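Local coordinates for protein methylxanthine N3-demethylase NdmB (Pseudomonas putida, PDB 6ICL) that catalyses the NAD(P)H- and oxygen-dependent N3-demethylation of theobromine and related methylxanthines, as a Rieske oxygenase with a [2Fe-2S] cluster and a non-heme iron, at residues A[28-31]-A[32-35]; A[181-184]-A[185-189]; A[278-281]-A[282-286]; A[324-327]-A[328-332]. All coordinates share one frame; numbering follows the deposited sequence.

Contact 1 of 4, residues A[28-31]-A[32-35]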
loop_
_atom_site.group_PDB
_atom_site.type_symbol
_atom_site.label_atom_id
_atom_site.label_comp_id
_atom_site.label_asym_id
_atom_site.label_seq_id
_atom_site.Cartn_x
_atom_site.Cartn_y
_atom_site.Cartn_z
ATOM N N GLU A 28 -15.890 31.384 -20.046
ATOM C CA GLU A 28 -17.001 30.436 -20.001
ATOM C C GLU A 28 -16.955 29.458 -21.165
ATOM O O GLU A 28 -17.247 28.271 -20.994
ATOM C CB GLU A 28 -18.317 31.212 -20.029
ATOM C CG GLU A 28 -19.457 30.612 -19.269
ATOM C CD GLU A 28 -20.467 31.674 -18.881
ATOM O OE1 GLU A 28 -20.220 32.869 -19.185
ATOM O OE2 GLU A 28 -21.496 31.319 -18.272
ATOM N N ASP A 29 -16.609 29.941 -22.355
ATOM C CA ASP A 29 -16.660 29.148 -23.579
ATOM C C ASP A 29 -15.251 28.739 -23.973
ATOM O O ASP A 29 -14.357 29.585 -24.033
ATOM C CB ASP A 29 -17.293 29.949 -24.722
ATOM C CG ASP A 29 -17.698 29.073 -25.890
ATOM O OD1 ASP A 29 -16.829 28.682 -26.697
ATOM O OD2 ASP A 29 -18.901 28.765 -25.996
ATOM N N LYS A 30 -15.049 27.450 -24.244
ATOM C CA LYS A 30 -13.716 26.930 -24.528
ATOM C C LYS A 30 -13.507 26.590 -25.996
ATOM O O LYS A 30 -12.456 26.040 -26.348
ATOM C CB LYS A 30 -13.434 25.694 -23.666
ATOM C CG LYS A 30 -13.581 25.924 -22.170
ATOM C CD LYS A 30 -12.578 26.944 -21.669
ATOM C CE LYS A 30 -12.621 26.999 -20.140
ATOM N NZ LYS A 30 -11.859 28.169 -19.585
ATOM N N THR A 31 -14.466 26.915 -26.864
ATOM C CA THR A 31 -14.358 26.512 -28.266
ATOM C C THR A 31 -13.073 27.027 -28.892
ATOM O O THR A 31 -12.464 26.335 -29.709
ATOM C CB THR A 31 -15.570 27.020 -29.059
ATOM O OG1 THR A 31 -16.760 26.445 -28.525
ATOM C CG2 THR A 31 -15.462 26.647 -30.535
ATOM N N TYR A 32 -12.638 28.235 -28.503
ATOM C CA TYR A 32 -11.449 28.836 -29.095
ATOM C C TYR A 32 -10.224 27.946 -28.960
ATOM O O TYR A 32 -9.368 27.926 -29.860
ATOM C CB TYR A 32 -11.168 30.208 -28.462
ATOM C CG TYR A 32 -10.725 30.286 -26.993
ATOM C CD1 TYR A 32 -11.584 29.957 -25.945
ATOM C CD2 TYR A 32 -9.462 30.783 -26.660
ATOM C CE1 TYR A 32 -11.177 30.096 -24.602
ATOM C CE2 TYR A 32 -9.048 30.926 -25.329
ATOM C CZ TYR A 32 -9.901 30.583 -24.310
ATOM O OH TYR A 32 -9.473 30.740 -23.001
ATOM N N LEU A 33 -10.109 27.228 -27.843
ATOM C CA LEU A 33 -8.910 26.441 -27.591
ATOM C C LEU A 33 -8.735 25.347 -28.628
ATOM O O LEU A 33 -7.601 24.943 -28.898
ATOM C CB LEU A 33 -8.958 25.849 -26.177
ATOM C CG LEU A 33 -8.983 26.850 -25.012
ATOM C CD1 LEU A 33 -9.152 26.146 -23.646
ATOM C CD2 LEU A 33 -7.738 27.685 -25.020
ATOM N N ARG A 34 -9.820 24.891 -29.248
ATOM C CA ARG A 34 -9.705 23.857 -30.269
ATOM C C ARG A 34 -8.903 24.288 -31.494
ATOM O O ARG A 34 -8.390 23.420 -32.205
ATOM C CB ARG A 34 -11.095 23.411 -30.696
ATOM C CG ARG A 34 -11.898 22.874 -29.534
ATOM C CD ARG A 34 -13.250 22.408 -30.004
ATOM N NE ARG A 34 -13.139 21.327 -30.978
ATOM C CZ ARG A 34 -13.154 20.041 -30.651
ATOM N NH1 ARG A 34 -13.272 19.695 -29.376
ATOM N NH2 ARG A 34 -13.054 19.103 -31.592
ATOM N N HIS A 35 -8.755 25.593 -31.745
ATOM C CA HIS A 35 -8.123 26.099 -32.967
ATOM C C HIS A 35 -6.624 26.315 -32.832
ATOM O O HIS A 35 -5.969 26.687 -33.818
ATOM C CB HIS A 35 -8.787 27.415 -33.396
ATOM C CG HIS A 35 -10.215 27.251 -33.813
ATOM N ND1 HIS A 35 -11.270 27.405 -32.940
ATOM C CD2 HIS A 35 -10.759 26.914 -35.009
ATOM C CE1 HIS A 35 -12.402 27.174 -33.579
ATOM N NE2 HIS A 35 -12.119 26.875 -34.835
HETATM O O HOH W 1 -14.910 30.146 -27.713
HETATM O O HOH W 2 -9.868 28.798 -21.126
#
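Lys30 O accepts from Leu33 N at 3.0 Å and Thr31 O from Arg34 N at 3.0 Å, two i to i+3 backbone bonds that coil residues 32-34 into a short helical turn just before strand 37-42. The entrance to the turn is set by Asp29, whose OD1 takes two bonds from Thr31: the backbone N at 3.0 Å, which makes an Asx turn, and OG1 at 2.9 Å on the syn side of the carboxylate. A water passes the grip on, donating to the same OD1 and accepting from Tyr32 N. In Thr31 the hydroxyl lies beside its own backbone N (chi1 -61°), so N and OG1 converge on one oxygen. A valine here has no hydroxyl, so Asp29 OD1 would probably be held by fewer donors and its carboxylate freer to turn. The Tyr32 ring brings CE1 edge-on to Asp29 O, 3.3 Å away, while Leu33 CD2 lies over one ring face near the rim. Lys30 runs beside Leu33, CD to CD1 4.0 Å, and its NZ shares a water with Tyr32 OH besides forming a salt bridge with Glu325. The Tyr32 hydroxyl also bonds His346, and its ring rests on Leu349, Ser350 and Ala353 of helix 337-355. Arg34 forms a salt bridge with Glu64, and His35 stacks on Phe155, so the turn is wedged between helix 337-355 and the Rieske sheet, where it meets the start of strand 64-71 and the loop carrying Phe155.

Contact 2 of 4, residues A[181-184]-A[185-189]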
loop_
_atom_site.group_PDB
_atom_site.type_symbol
_atom_site.label_atom_id
_atom_site.label_comp_id
_atom_site.label_asym_id
_atom_site.label_seq_id
_atom_site.Cartn_x
_atom_site.Cartn_y
_atom_site.Cartn_z
ATOM N N TRP A 181 0.073 19.167 -13.508
ATOM C CA TRP A 181 -0.390 19.911 -12.337
ATOM C C TRP A 181 -1.907 19.836 -12.310
ATOM O O TRP A 181 -2.555 19.873 -13.369
ATOM C CB TRP A 181 0.043 21.395 -12.354
ATOM C CG TRP A 181 1.453 21.676 -11.862
ATOM C CD1 TRP A 181 2.396 20.758 -11.492
ATOM C CD2 TRP A 181 2.061 22.976 -11.668
ATOM N NE1 TRP A 181 3.557 21.401 -11.094
ATOM C CE2 TRP A 181 3.371 22.759 -11.174
ATOM C CE3 TRP A 181 1.619 24.295 -11.856
ATOM C CZ2 TRP A 181 4.244 23.809 -10.871
ATOM C CZ3 TRP A 181 2.491 25.339 -11.565
ATOM C CH2 TRP A 181 3.786 25.092 -11.076
ATOM N N GLU A 182 -2.472 19.737 -11.104
ATOM C CA GLU A 182 -3.929 19.748 -10.924
ATOM C C GLU A 182 -4.427 21.196 -10.830
ATOM O O GLU A 182 -4.873 21.698 -9.787
ATOM C CB GLU A 182 -4.315 18.925 -9.698
ATOM C CG GLU A 182 -3.931 17.457 -9.857
ATOM C CD GLU A 182 -4.026 16.700 -8.560
ATOM O OE1 GLU A 182 -5.157 16.579 -8.036
ATOM O OE2 GLU A 182 -2.970 16.243 -8.056
ATOM N N THR A 183 -4.307 21.877 -11.965
ATOM C CA THR A 183 -4.894 23.187 -12.182
ATOM C C THR A 183 -5.108 23.319 -13.681
ATOM O O THR A 183 -4.677 22.469 -14.455
ATOM C CB THR A 183 -3.990 24.300 -11.655
ATOM O OG1 THR A 183 -4.710 25.543 -11.632
ATOM C CG2 THR A 183 -2.780 24.453 -12.579
ATOM N N VAL A 184 -5.765 24.400 -14.094
ATOM C CA VAL A 184 -5.982 24.648 -15.508
ATOM C C VAL A 184 -4.776 25.376 -16.087
ATOM O O VAL A 184 -3.973 25.997 -15.375
ATOM C CB VAL A 184 -7.283 25.432 -15.749
ATOM C CG1 VAL A 184 -8.471 24.549 -15.403
ATOM C CG2 VAL A 184 -7.296 26.727 -14.920
ATOM N N ALA A 185 -4.653 25.301 -17.413
ATOM C CA ALA A 185 -3.454 25.804 -18.084
ATOM C C ALA A 185 -3.258 27.317 -17.917
ATOM O O ALA A 185 -2.109 27.789 -17.899
ATOM C CB ALA A 185 -3.506 25.439 -19.571
ATOM N N GLU A 186 -4.340 28.098 -17.797
ATOM C CA GLU A 186 -4.165 29.544 -17.574
ATOM C C GLU A 186 -3.418 29.819 -16.275
ATOM O O GLU A 186 -2.565 30.711 -16.221
ATOM C CB GLU A 186 -5.519 30.274 -17.556
ATOM C CG GLU A 186 -6.256 30.318 -18.892
ATOM C CD GLU A 186 -7.023 29.019 -19.181
ATOM O OE1 GLU A 186 -7.438 28.810 -20.345
ATOM O OE2 GLU A 186 -7.213 28.207 -18.243
ATOM N N ARG A 187 -3.728 29.070 -15.208
ATOM C CA ARG A 187 -3.040 29.290 -13.939
ATOM C C ARG A 187 -1.562 28.980 -14.064
ATOM O O ARG A 187 -0.722 29.627 -13.410
ATOM C CB ARG A 187 -3.639 28.423 -12.831
ATOM C CG ARG A 187 -5.116 28.601 -12.581
ATOM C CD ARG A 187 -5.367 29.808 -11.755
ATOM N NE ARG A 187 -6.721 29.826 -11.209
ATOM C CZ ARG A 187 -7.250 30.912 -10.659
ATOM N NH1 ARG A 187 -6.522 32.022 -10.613
ATOM N NH2 ARG A 187 -8.492 30.896 -10.182
ATOM N N ARG A 188 -1.221 27.955 -14.848
ATOM C CA ARG A 188 0.192 27.617 -15.024
ATOM C C ARG A 188 0.933 28.719 -15.784
ATOM O O ARG A 188 2.058 29.084 -15.425
ATOM C CB ARG A 188 0.340 26.279 -15.747
ATOM C CG ARG A 188 1.591 25.505 -15.326
ATOM C CD ARG A 188 2.770 25.977 -16.116
ATOM N NE ARG A 188 4.058 25.621 -15.521
ATOM C CZ ARG A 188 4.669 26.328 -14.574
ATOM N NH1 ARG A 188 4.102 27.425 -14.076
ATOM N NH2 ARG A 188 5.843 25.932 -14.115
ATOM N N TRP A 189 0.323 29.241 -16.846
ATOM C CA TRP A 189 0.938 30.318 -17.615
ATOM C C TRP A 189 1.161 31.557 -16.749
ATOM O O TRP A 189 2.267 32.112 -16.705
ATOM C CB TRP A 189 0.054 30.646 -18.823
ATOM C CG TRP A 189 0.727 31.510 -19.828
ATOM C CD1 TRP A 189 1.380 31.101 -20.948
ATOM C CD2 TRP A 189 0.811 32.943 -19.812
ATOM N NE1 TRP A 189 1.858 32.190 -21.643
ATOM C CE2 TRP A 189 1.524 33.334 -20.963
ATOM C CE3 TRP A 189 0.347 33.934 -18.935
ATOM C CZ2 TRP A 189 1.797 34.677 -21.264
ATOM C CZ3 TRP A 189 0.616 35.285 -19.244
ATOM C CH2 TRP A 189 1.331 35.632 -20.392
#
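The guanidinium of Arg188 crosses the six-membered ring of Trp181 at a slant, the planes 37° apart, in an off-centre cation-pi contact. Arg188 CZ sits 4.3 Å from the centroid of that ring, and the benzene rim of the indole, with CH2 and CZ3, lies over one face of the guanidinium; Arg188 NH1 comes to 3.6 Å from Trp181 CZ3. Arg188 CG lies 3.7 Å from Trp181 CE3, and the bend at chi2 (-84°) then turns the chain beyond it along the indole. Thr183 and Arg187 meet differently, nearly at right angles: Thr183 OG1 presses on the aliphatic root of the arginine, 3.2 Å from CG. Val184 instead runs alongside Arg187, with its CG2 3.7 Å from Arg187 CG, and the same methyl touches Glu186 OE2. Val184 occupies the N-cap position of helix 185-192. It caps with no side-chain acceptor; its carbonyl O receives only weak bonds from Arg187 N and Arg188 N.

The polar ends are taken up beyond this corner. Arg187 bonds Leu324 O through NE and makes a salt bridge with Glu330 through NH2, Glu186 bonds Tyr256, and Arg188 bonds Asn191 and Tyr179. Arg187 is thus paired with a carboxylate, whereas Arg188 is held by neutral acceptors and the indole, which together fix how its head group is turned. With that side chain about 6 Å from the bound iron, its positive charge would probably be felt electrostatically at the metal site.

Contact 3 of 4, residues A[278-281]-A[282-286]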
loop_
_atom_site.group_PDB
_atom_site.type_symbol
_atom_site.label_atom_id
_atom_site.label_comp_id
_atom_site.label_asym_id
_atom_site.label_seq_id
_atom_site.Cartn_x
_atom_site.Cartn_y
_atom_site.Cartn_z
ATOM N N SER A 278 -0.462 22.297 -21.611
ATOM C CA SER A 278 -1.464 21.683 -22.466
ATOM C C SER A 278 -2.783 21.523 -21.720
ATOM O O SER A 278 -2.797 20.967 -20.617
ATOM C CB SER A 278 -0.968 20.325 -22.937
ATOM O OG SER A 278 -1.904 19.747 -23.821
ATOM N N PRO A 279 -3.909 21.994 -22.278
ATOM C CA PRO A 279 -5.192 21.864 -21.581
ATOM C C PRO A 279 -5.750 20.447 -21.669
ATOM O O PRO A 279 -6.565 20.142 -22.540
ATOM C CB PRO A 279 -6.086 22.865 -22.321
ATOM C CG PRO A 279 -5.516 22.824 -23.758
ATOM C CD PRO A 279 -4.035 22.656 -23.596
ATOM N N VAL A 280 -5.335 19.591 -20.742
ATOM C CA VAL A 280 -5.733 18.184 -20.761
ATOM C C VAL A 280 -7.239 18.045 -20.568
ATOM O O VAL A 280 -7.927 17.401 -21.364
ATOM C CB VAL A 280 -4.957 17.404 -19.685
ATOM C CG1 VAL A 280 -5.544 16.009 -19.533
ATOM C CG2 VAL A 280 -3.461 17.332 -20.072
ATOM N N ASP A 281 -7.763 18.606 -19.488
ATOM C CA ASP A 281 -9.191 18.555 -19.201
ATOM C C ASP A 281 -9.516 19.735 -18.296
ATOM O O ASP A 281 -8.688 20.631 -18.090
ATOM C CB ASP A 281 -9.601 17.219 -18.563
ATOM C CG ASP A 281 -8.826 16.912 -17.278
ATOM O OD1 ASP A 281 -8.203 17.833 -16.698
ATOM O OD2 ASP A 281 -8.820 15.741 -16.839
ATOM N N ASN A 282 -10.705 19.704 -17.708
ATOM C CA ASN A 282 -11.185 20.830 -16.920
ATOM C C ASN A 282 -10.476 20.980 -15.581
ATOM O O ASN A 282 -10.709 21.987 -14.907
ATOM C CB ASN A 282 -12.691 20.704 -16.684
ATOM C CG ASN A 282 -13.047 19.502 -15.832
ATOM O OD1 ASN A 282 -12.804 18.354 -16.215
ATOM N ND2 ASN A 282 -13.637 19.757 -14.670
ATOM N N LYS A 283 -9.610 20.034 -15.180
ATOM C CA LYS A 283 -9.002 20.101 -13.852
ATOM C C LYS A 283 -7.493 19.874 -13.840
ATOM O O LYS A 283 -6.908 19.752 -12.759
ATOM C CB LYS A 283 -9.676 19.105 -12.901
ATOM C CG LYS A 283 -9.955 17.723 -13.484
ATOM C CD LYS A 283 -8.690 16.903 -13.699
ATOM C CE LYS A 283 -8.981 15.399 -13.935
ATOM N NZ LYS A 283 -7.789 14.680 -14.510
ATOM N N SER A 284 -6.839 19.828 -14.992
ATOM C CA SER A 284 -5.418 19.508 -15.016
ATOM C C SER A 284 -4.808 20.036 -16.298
ATOM O O SER A 284 -5.496 20.255 -17.294
ATOM C CB SER A 284 -5.175 17.990 -14.927
ATOM O OG SER A 284 -5.788 17.355 -16.033
ATOM N N CYS A 285 -3.492 20.198 -16.268
ATOM C CA CYS A 285 -2.747 20.544 -17.461
ATOM C C CYS A 285 -1.443 19.764 -17.451
ATOM O O CYS A 285 -0.901 19.434 -16.393
ATOM C CB CYS A 285 -2.475 22.060 -17.551
ATOM S SG CYS A 285 -1.653 22.742 -16.097
ATOM N N ARG A 286 -0.950 19.461 -18.637
ATOM C CA ARG A 286 0.298 18.734 -18.794
ATOM C C ARG A 286 1.300 19.704 -19.383
ATOM O O ARG A 286 1.027 20.329 -20.411
ATOM C CB ARG A 286 0.130 17.515 -19.703
ATOM C CG ARG A 286 1.473 16.826 -19.989
ATOM C CD ARG A 286 1.303 15.614 -20.853
ATOM N NE ARG A 286 0.507 14.592 -20.204
ATOM C CZ ARG A 286 0.921 13.828 -19.188
ATOM N NH1 ARG A 286 2.150 13.965 -18.660
ATOM N NH2 ARG A 286 0.095 12.912 -18.692
#
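Backbone bonds come first: Ser278 and Arg286 form an antiparallel hydrogen-bonded pair, with Ser278 N to Arg286 O at 2.7 Å and Arg286 N returning to Ser278 O at 3.1 Å. Ser278 O also receives a CA-H...O contact from Cys285. Pro279 is the centre of an inverse gamma turn. A type I turn from Asp281 to Ser284 closes the hairpin.

The polar side-chain bonds gather on Asp281. Its CG stands between the backbone N and the carbonyl carbon (chi1 57°), which carries the carboxylate over the turn. OD1 is held from opposite faces of the carboxylate plane, by Ser284 OG at 2.6 Å and by Lys283 N at 3.0 Å. The other oxygen, OD2, pairs with Lys283 NZ at 2.8 Å in a salt bridge whose hydrogen bond is weak.

The apolar contact is made by Val280, whose CG2 meets Arg286 CB at 3.6 Å, while its CB comes into plain van der Waals contact with Ser284 OG. The Arg286 head group goes on to Ser178, and Cys285 packs against Ala185 and Arg188 of helix 185-192.

One carboxylate thus ties the turn together: both oxygens are engaged, its rotation is fixed from two sides, and the nearby lysine would probably stabilise its negative charge.

Contact 4 of 4, residues A[324-327]-A[328-332]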
loop_
_atom_site.group_PDB
_atom_site.type_symbol
_atom_site.label_atom_id
_atom_site.label_comp_id
_atom_site.label_asym_id
_atom_site.label_seq_id
_atom_site.Cartn_x
_atom_site.Cartn_y
_atom_site.Cartn_z
ATOM N N LEU A 324 -10.552 26.545 -9.759
ATOM C CA LEU A 324 -9.473 26.364 -10.725
ATOM C C LEU A 324 -9.574 27.375 -11.854
ATOM O O LEU A 324 -8.618 28.104 -12.140
ATOM C CB LEU A 324 -9.508 24.941 -11.277
ATOM C CG LEU A 324 -8.540 23.929 -10.660
ATOM C CD1 LEU A 324 -8.593 23.974 -9.148
ATOM C CD2 LEU A 324 -8.864 22.522 -11.174
ATOM N N GLU A 325 -10.744 27.455 -12.476
ATOM C CA GLU A 325 -10.974 28.405 -13.552
ATOM C C GLU A 325 -10.767 29.833 -13.067
ATOM O O GLU A 325 -11.140 30.182 -11.942
ATOM C CB GLU A 325 -12.387 28.238 -14.102
ATOM C CG GLU A 325 -12.534 27.043 -15.042
ATOM C CD GLU A 325 -11.799 27.248 -16.361
ATOM O OE1 GLU A 325 -11.614 28.414 -16.768
ATOM O OE2 GLU A 325 -11.400 26.253 -16.997
ATOM N N ILE A 326 -10.140 30.647 -13.922
ATOM C CA ILE A 326 -10.032 32.085 -13.667
ATOM C C ILE A 326 -11.414 32.646 -13.375
ATOM O O ILE A 326 -12.356 32.410 -14.139
ATOM C CB ILE A 326 -9.411 32.796 -14.885
ATOM C CG1 ILE A 326 -8.041 32.227 -15.228
ATOM C CG2 ILE A 326 -9.322 34.291 -14.645
ATOM C CD1 ILE A 326 -7.122 32.181 -14.078
ATOM N N GLN A 327 -11.542 33.405 -12.286
ATOM C CA GLN A 327 -12.820 34.010 -11.915
ATOM C C GLN A 327 -12.808 35.517 -12.145
ATOM O O GLN A 327 -11.776 36.177 -11.997
ATOM C CB GLN A 327 -13.158 33.730 -10.454
ATOM C CG GLN A 327 -13.223 32.275 -10.107
ATOM C CD GLN A 327 -14.412 31.608 -10.738
ATOM O OE1 GLN A 327 -15.555 31.948 -10.432
ATOM N NE2 GLN A 327 -14.158 30.660 -11.641
ATOM N N THR A 328 -13.981 36.068 -12.482
ATOM C CA THR A 328 -14.077 37.507 -12.742
ATOM C C THR A 328 -13.860 38.339 -11.477
ATOM O O THR A 328 -13.446 39.501 -11.563
ATOM C CB THR A 328 -15.440 37.845 -13.351
ATOM O OG1 THR A 328 -16.469 37.398 -12.458
ATOM C CG2 THR A 328 -15.621 37.150 -14.691
ATOM N N SER A 329 -14.122 37.769 -10.302
ATOM C CA SER A 329 -13.997 38.501 -9.049
ATOM C C SER A 329 -12.558 38.662 -8.564
ATOM O O SER A 329 -12.343 39.350 -7.560
ATOM C CB SER A 329 -14.793 37.794 -7.957
ATOM O OG SER A 329 -14.072 36.669 -7.478
ATOM N N GLU A 330 -11.574 38.033 -9.208
ATOM C CA GLU A 330 -10.198 38.147 -8.733
ATOM C C GLU A 330 -9.709 39.591 -8.855
ATOM O O GLU A 330 -10.035 40.296 -9.812
ATOM C CB GLU A 330 -9.284 37.189 -9.507
ATOM C CG GLU A 330 -9.361 35.732 -9.011
ATOM C CD GLU A 330 -8.808 34.731 -10.035
ATOM O OE1 GLU A 330 -9.379 33.637 -10.193
ATOM O OE2 GLU A 330 -7.832 35.058 -10.726
ATOM N N VAL A 331 -8.937 40.038 -7.872
ATOM C CA VAL A 331 -8.578 41.450 -7.751
ATOM C C VAL A 331 -7.184 41.635 -8.330
ATOM O O VAL A 331 -6.200 41.159 -7.754
ATOM C CB VAL A 331 -8.635 41.928 -6.293
ATOM C CG1 VAL A 331 -8.083 43.348 -6.193
ATOM C CG2 VAL A 331 -10.060 41.840 -5.744
ATOM N N SER A 332 -7.081 42.354 -9.444
ATOM C CA SER A 332 -5.795 42.662 -10.065
ATOM C C SER A 332 -5.277 44.034 -9.645
ATOM O O SER A 332 -6.033 45.009 -9.586
ATOM C CB SER A 332 -5.904 42.599 -11.585
ATOM O OG SER A 332 -6.312 41.306 -11.986
#
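A type I beta turn from Gln327 to Glu330, in the long loop between helices 300-319 and 337-355, is clasped by the side chain of its last residue. Glu330 OE1 accepts from Gln327 N at 3.0 Å with a nearly straight N-H...O angle of 166°, the amide coming from well above the carboxylate plane. The turn's own bond, Glu330 N to Gln327 O, is weak at 3.4 Å, so the carboxylate supplies the firmer link. Glu330 CG lies beside its backbone N (chi1 -80°) and the chain beyond is extended, which carries OE1 back across the turn to within 3.8 Å of Gln327 CB. Gln327, bent at chi2, puts NE2 on Glu325 O at 3.1 Å, with that oxygen in the plane of its amide.

Glu330 is also the charge partner of two arginines, Arg343 at OE2 and Arg187 at OE1. With an alanine here the carboxylate is gone, and Arg187 and Arg343 are likely to be left without their charge mate and the turn less firmly held.

A second subunit packs on this loop: its Arg85 bonds Ser332 OG, and its His84, of the [2Fe-2S] cluster pocket, lies against Glu330. Such an arrangement, a catalytic-domain loop meeting the cluster pocket of a neighbouring subunit, is typical of Rieske oxygenases and consistent with the inter-subunit electron transfer of this family.

Overall arrangement
The four contacts follow one another along the chain without nesting or crossing, each closing a local turn. Contact 1 winds the lead-in to the first strand of the Rieske sheet; contact 2 turns the chain from strand 171-181 into helix 185-192; contact 3 closes the hairpin of strands 270-281 and 284-294; contact 4 shapes the loop before helix 337-355. In space they converge. Contacts 2 and 3 have centres about 7 Å apart and share a probable backbone bond between Trp181 and Cys285. Contact 4 joins contact 2 through Arg187 and contact 1 through the Lys30-Glu325 salt bridge, linking the N-terminal segment to the catalytic domain.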